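Local atomic coordinates of formiminoglutamase (Trypanosoma cruzi, PDB entry 4MYK), a protein that probably hydrolyses N-formimino-L-glutamate to formamide and glutamate, as an arginase-like enzyme with a two-manganese centre. Residues Asn71-Leu81 / Tyr300-Thr308; Ile34-Gly42 / Ala50-Ala58. The protein carries 1 engineered substitution. All coordinates share one frame; numbering follows the deposited sequence.

Contact 1. Residues Asn71-Leu81 / Tyr300-Thr308; sequences NLELNVDASHL and YHFVLGFAT
Leu-304 lies across Asn-71, Leu-74, Val-76 and Ala-78, its two methyls sharing the work. CD1 meets Leu-74 CD1 at 3.9 Å and also touches the amide end of Asn-71, while CD2 packs on Val-76 CG1 and Ala-78 CB. Asn-71 extends its amide away from the backbone N (chi1 -177°), which puts ND2 at the Tyr-300 hydroxyl, to which it donates (ND2 to OH 3.2 Å, 151° at the hydrogen), the acceptor tilted slightly from the amide plane. That hydroxyl is also hydrogen-bonded to the backbone O of Ser-68. Asn-71 OD1 accepts from Leu-74 N at 2.8 Å in an Asx motif, the donor standing above the carbonyl plane; together the two bonds restrain the amide's rotation. Further along, Ala-307 CB sits 3.8 Å from Ala-78 CB. Leu-81 divides its two methyls: CD2 approaches the edge of the Phe-306 ring at CD2 (3.7 Å), and CD1 rests on Val-303 CG1. The His-80 ring edge brings CE1 to Ala-307 O at 3.3 Å. Phe-266 of helix 258-270 extends the apolar cluster, and the Glu-73 carboxylate is hydrogen-bonded to Ser-209 OG and Gly-187 N of the second subunit. The arrangement is a small antiparallel hairpin with a G1 beta bulge, laid on the C-terminal helix of the arginase fold.

Contact 2. Residues Ile34-Gly42 / Ala50-Ala58; sequences IIGFPYDEG and AGAKKGPAA
Within the arginase/deacetylase alpha/beta fold, this contact joins strand 32-37 of the central parallel sheet to the start of the helix that follows it, with the loop leaving the strand folded over a 3-10 turn. Asp-40 makes the polar link. Its OD2 accepts from two backbone amides: Lys-53 N at 3.1 Å, arriving nearly along the C-O axis, and Gly-51 N at 3.2 Å, from above the carboxylate plane. The N-H...O angles of 155° and 152° make both bonds fairly straight, so one oxygen gathers the entrance of the 3-10 segment 52-54. The Lys-53 chain runs obliquely past the carboxylate, with CG and CD against OD2. Its CG stands between the backbone N and the carbonyl carbon (chi1 77°), and a bend at the chain's end leaves NZ 4.1 Å from Asp-40 OD2, beyond salt-bridge range. Pro-38, at the centre of an inverse gamma turn, brings its O within 3.2 Å of Lys-53 CB. The two proline rings sit side by side, Pro-38 CB 4.2 Å from Pro-56 CG. Pro-56 CB comes within 4.4 Å of Gly-36 CA, where the strand has no side chain. Asp-88 at the end of strand 83-88 touches both prolines. A water completes the charged end, donating to Asp-40 OD1 at 2.5 Å and accepting from Lys-53 NZ at 2.8 Å.

Overall arrangement
The two contacts are separate sites in one arginase-type domain: their centres are about 26 Å apart, though their nearest atoms come within about 7 Å without touching. In sequence they follow one another, residues 34-58 coming ahead of both segments of contact 1. Helix 290-306 runs by both: its Phe-299 meets Ile-34 and its Pro-292 meets Ala-58 in the segments of contact 2, while residues toward its C-terminal end form one side of contact 1. Their relation to the manganese centre differs. In contact 2 the side chain of Ala-52 is about 8 Å from that of the metal ligand Asn-122 and about 11 Å from a bound manganese ion. Contact 1 lies away from the metal site and reaches the second subunit.

Contact 1. Residues Asn71-Leu81 / Tyr300-Thr308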
loop_
_atom_site.group_PDB
_atom_site.type_symbol
_atom_site.label_atom_id
_atom_site.label_comp_id
_atom_site.label_asym_id
_atom_site.label_seq_id
_atom_site.Cartn_x
_atom_site.Cartn_y
_atom_site.Cartn_z
ATOM N N ASN A 71 -4.828 -2.827 25.567
ATOM C CA ASN A 71 -5.387 -2.908 24.235
ATOM C C ASN A 71 -6.655 -3.741 24.289
ATOM O O ASN A 71 -6.609 -4.947 24.528
ATOM C CB ASN A 71 -4.373 -3.544 23.284
ATOM C CG ASN A 71 -4.869 -3.601 21.847
ATOM O OD1 ASN A 71 -6.003 -3.990 21.582
ATOM N ND2 ASN A 71 -4.011 -3.217 20.911
ATOM N N LEU A 72 -7.789 -3.098 24.063
ATOM C CA LEU A 72 -9.062 -3.777 24.227
ATOM C C LEU A 72 -9.539 -4.437 22.963
ATOM O O LEU A 72 -10.563 -5.112 22.955
ATOM C CB LEU A 72 -10.112 -2.820 24.757
ATOM C CG LEU A 72 -10.005 -2.736 26.277
ATOM C CD1 LEU A 72 -10.217 -1.312 26.743
ATOM C CD2 LEU A 72 -10.970 -3.721 26.945
ATOM N N GLU A 73 -8.795 -4.242 21.888
ATOM C CA GLU A 73 -9.083 -4.958 20.660
ATOM C C GLU A 73 -8.478 -6.350 20.725
ATOM O O GLU A 73 -9.096 -7.321 20.303
ATOM C CB GLU A 73 -8.538 -4.199 19.457
ATOM C CG GLU A 73 -8.935 -4.815 18.143
ATOM C CD GLU A 73 -8.339 -4.085 16.982
ATOM O OE1 GLU A 73 -7.766 -2.994 17.187
ATOM O OE2 GLU A 73 -8.444 -4.601 15.862
ATOM N N LEU A 74 -7.261 -6.437 21.254
ATOM C CA LEU A 74 -6.605 -7.719 21.481
ATOM C C LEU A 74 -6.920 -8.212 22.882
ATOM O O LEU A 74 -6.686 -9.371 23.206
ATOM C CB LEU A 74 -5.096 -7.580 21.324
ATOM C CG LEU A 74 -4.656 -6.911 20.017
ATOM C CD1 LEU A 74 -3.150 -7.053 19.843
ATOM C CD2 LEU A 74 -5.426 -7.472 18.808
ATOM N N ASN A 75 -7.463 -7.315 23.699
ATOM C CA ASN A 75 -7.763 -7.594 25.101
ATOM C C ASN A 75 -6.558 -8.144 25.841
ATOM O O ASN A 75 -6.609 -9.213 26.444
ATOM C CB ASN A 75 -8.993 -8.497 25.255
ATOM C CG ASN A 75 -10.299 -7.745 25.014
ATOM O OD1 ASN A 75 -10.561 -6.712 25.641
ATOM N ND2 ASN A 75 -11.115 -8.253 24.093
ATOM N N VAL A 76 -5.467 -7.394 25.762
ATOM C CA VAL A 76 -4.256 -7.689 26.512
ATOM C C VAL A 76 -3.823 -6.424 27.249
ATOM O O VAL A 76 -3.694 -5.357 26.644
ATOM C CB VAL A 76 -3.109 -8.191 25.588
ATOM C CG1 VAL A 76 -1.806 -8.273 26.345
ATOM C CG2 VAL A 76 -3.457 -9.547 24.999
ATOM N N ASP A 77 -3.634 -6.542 28.558
ATOM C CA ASP A 77 -3.149 -5.439 29.355
ATOM C C ASP A 77 -1.695 -5.699 29.692
ATOM O O ASP A 77 -1.369 -6.696 30.327
ATOM C CB ASP A 77 -3.970 -5.317 30.637
ATOM C CG ASP A 77 -3.578 -4.108 31.482
ATOM O OD1 ASP A 77 -2.712 -3.327 31.050
ATOM O OD2 ASP A 77 -4.149 -3.940 32.580
ATOM N N ALA A 78 -0.822 -4.797 29.256
ATOM C CA ALA A 78 0.620 -4.935 29.489
ATOM C C ALA A 78 1.074 -4.035 30.627
ATOM O O ALA A 78 2.273 -3.850 30.840
ATOM C CB ALA A 78 1.419 -4.619 28.207
ATOM N N SER A 79 0.102 -3.485 31.354
ATOM C CA SER A 79 0.354 -2.532 32.431
ATOM C C SER A 79 1.347 -3.037 33.469
ATOM O O SER A 79 1.990 -2.239 34.150
ATOM C CB SER A 79 -0.959 -2.140 33.110
ATOM O OG SER A 79 -1.745 -1.346 32.241
ATOM N N HIS A 80 1.476 -4.356 33.582
ATOM C CA HIS A 80 2.333 -4.951 34.612
ATOM C C HIS A 80 3.821 -5.062 34.233
ATOM O O HIS A 80 4.659 -5.326 35.093
ATOM C CB HIS A 80 1.785 -6.317 35.055
ATOM C CG HIS A 80 2.125 -7.441 34.128
ATOM N ND1 HIS A 80 1.288 -7.849 33.109
ATOM C CD2 HIS A 80 3.207 -8.251 34.069
ATOM C CE1 HIS A 80 1.844 -8.858 32.462
ATOM N NE2 HIS A 80 3.012 -9.119 33.022
ATOM N N LEU A 81 4.147 -4.867 32.956
ATOM C CA LEU A 81 5.522 -5.031 32.497
ATOM C C LEU A 81 6.326 -3.786 32.810
ATOM O O LEU A 81 5.774 -2.690 32.891
ATOM C CB LEU A 81 5.569 -5.293 30.991
ATOM C CG LEU A 81 5.172 -6.667 30.454
ATOM C CD1 LEU A 81 5.243 -6.690 28.931
ATOM C CD2 LEU A 81 6.055 -7.737 31.042
ATOM N N TYR A 300 5.641 -2.662 20.022
ATOM C CA TYR A 300 4.434 -2.580 20.824
ATOM C C TYR A 300 3.673 -3.911 20.853
ATOM O O TYR A 300 3.267 -4.378 21.912
ATOM C CB TYR A 300 3.538 -1.459 20.284
ATOM C CG TYR A 300 2.131 -1.484 20.832
ATOM C CD1 TYR A 300 1.880 -1.168 22.160
ATOM C CD2 TYR A 300 1.057 -1.827 20.027
ATOM C CE1 TYR A 300 0.600 -1.197 22.675
ATOM C CE2 TYR A 300 -0.228 -1.868 20.533
ATOM C CZ TYR A 300 -0.450 -1.548 21.861
ATOM O OH TYR A 300 -1.728 -1.576 22.379
ATOM N N HIS A 301 3.485 -4.517 19.686
ATOM C CA HIS A 301 2.768 -5.781 19.584
ATOM C C HIS A 301 3.576 -6.879 20.248
ATOM O O HIS A 301 3.019 -7.742 20.930
ATOM C CB HIS A 301 2.474 -6.128 18.118
ATOM C CG HIS A 301 1.260 -5.440 17.568
ATOM N ND1 HIS A 301 1.290 -4.153 17.075
ATOM C CD2 HIS A 301 -0.026 -5.855 17.453
ATOM C CE1 HIS A 301 0.077 -3.806 16.677
ATOM N NE2 HIS A 301 -0.740 -4.820 16.897
ATOM N N PHE A 302 4.893 -6.850 20.053
ATOM C CA PHE A 302 5.740 -7.803 20.742
ATOM C C PHE A 302 5.502 -7.695 22.245
ATOM O O PHE A 302 5.292 -8.701 22.920
ATOM C CB PHE A 302 7.235 -7.597 20.464
ATOM C CG PHE A 302 8.097 -8.357 21.427
ATOM C CD1 PHE A 302 8.380 -9.698 21.209
ATOM C CD2 PHE A 302 8.531 -7.766 22.603
ATOM C CE1 PHE A 302 9.117 -10.426 22.124
ATOM C CE2 PHE A 302 9.270 -8.481 23.517
ATOM C CZ PHE A 302 9.563 -9.813 23.278
ATOM N N VAL A 303 5.560 -6.467 22.755
ATOM C CA VAL A 303 5.379 -6.186 24.172
ATOM C C VAL A 303 4.046 -6.725 24.708
ATOM O O VAL A 303 4.001 -7.313 25.792
ATOM C CB VAL A 303 5.478 -4.682 24.448
ATOM C CG1 VAL A 303 4.948 -4.353 25.842
ATOM C CG2 VAL A 303 6.917 -4.208 24.276
ATOM N N LEU A 304 2.969 -6.529 23.950
ATOM C CA LEU A 304 1.669 -7.091 24.296
ATOM C C LEU A 304 1.704 -8.617 24.361
ATOM O O LEU A 304 1.129 -9.217 25.265
ATOM C CB LEU A 304 0.620 -6.666 23.277
ATOM C CG LEU A 304 0.098 -5.236 23.363
ATOM C CD1 LEU A 304 -0.981 -5.033 22.328
ATOM C CD2 LEU A 304 -0.442 -4.956 24.746
ATOM N N GLY A 305 2.357 -9.242 23.385
ATOM C CA GLY A 305 2.467 -10.685 23.350
ATOM C C GLY A 305 3.219 -11.176 24.567
ATOM O O GLY A 305 2.862 -12.185 25.181
ATOM N N PHE A 306 4.271 -10.443 24.912
ATOM C CA PHE A 306 5.109 -10.772 26.058
ATOM C C PHE A 306 4.299 -10.736 27.351
ATOM O O PHE A 306 4.424 -11.615 28.209
ATOM C CB PHE A 306 6.268 -9.790 26.143
ATOM C CG PHE A 306 7.398 -10.259 27.000
ATOM C CD1 PHE A 306 8.384 -11.093 26.480
ATOM C CD2 PHE A 306 7.486 -9.863 28.324
ATOM C CE1 PHE A 306 9.436 -11.524 27.267
ATOM C CE2 PHE A 306 8.530 -10.289 29.116
ATOM C CZ PHE A 306 9.512 -11.120 28.583
ATOM N N ALA A 307 3.453 -9.722 27.477
ATOM C CA ALA A 307 2.621 -9.589 28.666
ATOM C C ALA A 307 1.777 -10.843 28.933
ATOM O O ALA A 307 1.247 -11.014 30.035
ATOM C CB ALA A 307 1.730 -8.352 28.560
ATOM N N THR A 308 1.654 -11.718 27.935
ATOM C CA THR A 308 0.804 -12.895 28.082
ATOM C C THR A 308 1.554 -14.139 28.527
ATOM O O THR A 308 0.928 -15.080 29.003
ATOM C CB THR A 308 -0.036 -13.235 26.807
ATOM O OG1 THR A 308 0.833 -13.598 25.732
ATOM C CG2 THR A 308 -0.929 -12.067 26.390
#

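Contact 2. Residues Ile34-Gly42 / Ala50-Ala58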
loop_
_atom_site.group_PDB
_atom_site.type_symbol
_atom_site.label_atom_id
_atom_site.label_comp_id
_atom_site.label_asym_id
_atom_site.label_seq_id
_atom_site.Cartn_x
_atom_site.Cartn_y
_atom_site.Cartn_z
ATOM N N ILE A 34 15.750 -2.291 26.164
ATOM C CA ILE A 34 15.993 -1.716 24.839
ATOM C C ILE A 34 17.430 -1.198 24.695
ATOM O O ILE A 34 17.909 -0.404 25.504
ATOM C CB ILE A 34 15.027 -0.540 24.544
ATOM C CG1 ILE A 34 13.570 -0.994 24.607
ATOM C CG2 ILE A 34 15.330 0.079 23.194
ATOM C CD1 ILE A 34 12.592 0.156 24.699
ATOM N N ILE A 35 18.104 -1.657 23.646
ATOM C CA ILE A 35 19.490 -1.292 23.382
ATOM C C ILE A 35 19.574 -0.731 21.972
ATOM O O ILE A 35 19.098 -1.350 21.031
ATOM C CB ILE A 35 20.432 -2.533 23.502
ATOM C CG1 ILE A 35 20.391 -3.107 24.926
ATOM C CG2 ILE A 35 21.862 -2.177 23.102
ATOM C CD1 ILE A 35 20.731 -4.597 25.019
ATOM N N GLY A 36 20.170 0.441 21.824
ATOM C CA GLY A 36 20.288 1.050 20.514
ATOM C C GLY A 36 21.607 0.722 19.855
ATOM O O GLY A 36 22.648 0.689 20.512
ATOM N N PHE A 37 21.562 0.467 18.550
ATOM C CA PHE A 37 22.775 0.271 17.765
ATOM C C PHE A 37 22.791 1.175 16.520
ATOM O O PHE A 37 22.462 0.735 15.407
ATOM C CB PHE A 37 22.971 -1.208 17.402
ATOM C CG PHE A 37 24.390 -1.558 17.026
ATOM C CD1 PHE A 37 25.420 -1.425 17.950
ATOM C CD2 PHE A 37 24.692 -2.020 15.759
ATOM C CE1 PHE A 37 26.716 -1.734 17.611
ATOM C CE2 PHE A 37 25.983 -2.337 15.412
ATOM C CZ PHE A 37 26.999 -2.195 16.339
ATOM N N PRO A 38 23.198 2.447 16.710
ATOM C CA PRO A 38 23.163 3.480 15.671
ATOM C C PRO A 38 24.319 3.357 14.666
ATOM O O PRO A 38 25.165 4.249 14.601
ATOM C CB PRO A 38 23.302 4.784 16.471
ATOM C CG PRO A 38 23.602 4.382 17.911
ATOM C CD PRO A 38 23.893 2.922 17.917
ATOM N N TYR A 39 24.352 2.268 13.897
ATOM C CA TYR A 39 25.379 2.076 12.877
ATOM C C TYR A 39 24.771 1.610 11.563
ATOM O O TYR A 39 23.835 0.821 11.547
ATOM C CB TYR A 39 26.460 1.104 13.360
ATOM C CG TYR A 39 27.154 1.601 14.603
ATOM C CD1 TYR A 39 28.280 2.409 14.518
ATOM C CD2 TYR A 39 26.661 1.290 15.868
ATOM C CE1 TYR A 39 28.902 2.884 15.667
ATOM C CE2 TYR A 39 27.278 1.757 17.025
ATOM C CZ TYR A 39 28.395 2.550 16.919
ATOM O OH TYR A 39 29.004 3.012 18.063
ATOM N N ASP A 40 25.326 2.102 10.466
ATOM C CA ASP A 40 24.767 1.904 9.136
ATOM C C ASP A 40 24.859 0.481 8.625
ATOM O O ASP A 40 23.956 0.002 7.951
ATOM C CB ASP A 40 25.501 2.797 8.124
ATOM C CG ASP A 40 24.826 4.138 7.912
ATOM O OD1 ASP A 40 25.246 4.855 6.983
ATOM O OD2 ASP A 40 23.877 4.475 8.657
ATOM N N GLU A 41 25.974 -0.176 8.917
ATOM C CA GLU A 41 26.390 -1.365 8.168
ATOM C C GLU A 41 25.374 -2.509 8.046
ATOM O O GLU A 41 24.862 -3.034 9.036
ATOM C CB GLU A 41 27.736 -1.875 8.681
ATOM C CG GLU A 41 28.901 -0.937 8.373
ATOM C CD GLU A 41 28.980 0.283 9.300
ATOM O OE1 GLU A 41 28.220 0.337 10.291
ATOM O OE2 GLU A 41 29.816 1.183 9.036
ATOM N N GLY A 42 25.111 -2.887 6.800
ATOM C CA GLY A 42 24.165 -3.933 6.472
ATOM C C GLY A 42 23.830 -3.818 5.001
ATOM O O GLY A 42 24.707 -3.904 4.150
ATOM N N ALA A 50 22.603 4.970 2.928
ATOM C CA ALA A 50 23.001 5.324 4.293
ATOM C C ALA A 50 21.835 5.892 5.099
ATOM O O ALA A 50 20.898 6.440 4.537
ATOM C CB ALA A 50 24.147 6.343 4.260
ATOM N N GLY A 51 21.907 5.773 6.423
ATOM C CA GLY A 51 20.893 6.361 7.288
ATOM C C GLY A 51 20.328 5.495 8.406
ATOM O O GLY A 51 19.652 6.012 9.298
ATOM N N ALA A 52 20.594 4.190 8.361
ATOM C CA ALA A 52 20.064 3.270 9.366
ATOM C C ALA A 52 20.574 3.584 10.772
ATOM O O ALA A 52 19.958 3.217 11.776
ATOM C CB ALA A 52 20.378 1.824 8.996
ATOM N N LYS A 53 21.709 4.264 10.850
ATOM C CA LYS A 53 22.240 4.659 12.142
ATOM C C LYS A 53 21.313 5.657 12.850
ATOM O O LYS A 53 21.440 5.884 14.051
ATOM C CB LYS A 53 23.633 5.261 11.982
ATOM C CG LYS A 53 23.602 6.678 11.463
ATOM C CD LYS A 53 24.919 7.082 10.853
ATOM C CE LYS A 53 24.762 8.420 10.157
ATOM N NZ LYS A 53 23.482 8.492 9.381
ATOM N N LYS A 54 20.388 6.256 12.101
ATOM C CA LYS A 54 19.414 7.194 12.667
ATOM C C LYS A 54 18.119 6.506 13.144
ATOM O O LYS A 54 17.289 7.127 13.803
ATOM C CB LYS A 54 19.107 8.308 11.661
ATOM C CG LYS A 54 20.337 9.140 11.290
ATOM C CD LYS A 54 20.201 10.586 11.755
ATOM C CE LYS A 54 21.506 11.369 11.578
ATOM N NZ LYS A 54 21.956 11.530 10.162
ATOM N N GLY A 55 17.977 5.222 12.820
ATOM C CA GLY A 55 16.843 4.426 13.247
ATOM C C GLY A 55 16.563 4.446 14.743
ATOM O O GLY A 55 15.421 4.651 15.164
ATOM N N PRO A 56 17.594 4.213 15.569
ATOM C CA PRO A 56 17.363 4.237 17.022
ATOM C C PRO A 56 16.771 5.553 17.554
ATOM O O PRO A 56 15.957 5.505 18.474
ATOM C CB PRO A 56 18.760 3.982 17.597
ATOM C CG PRO A 56 19.447 3.173 16.537
ATOM C CD PRO A 56 18.957 3.758 15.237
ATOM N N ALA A 57 17.172 6.695 16.997
ATOM C CA ALA A 57 16.643 7.991 17.419
ATOM C C ALA A 57 15.176 8.140 17.014
ATOM O O ALA A 57 14.333 8.576 17.798
ATOM C CB ALA A 57 17.471 9.117 16.825
ATOM N N ALA A 58 14.881 7.762 15.778
ATOM C CA ALA A 58 13.535 7.846 15.240
ATOM C C ALA A 58 12.588 6.874 15.953
ATOM O O ALA A 58 11.450 7.206 16.258
ATOM C CB ALA A 58 13.566 7.564 13.752
HETATM O O HOH W 1 24.755 7.344 7.229
#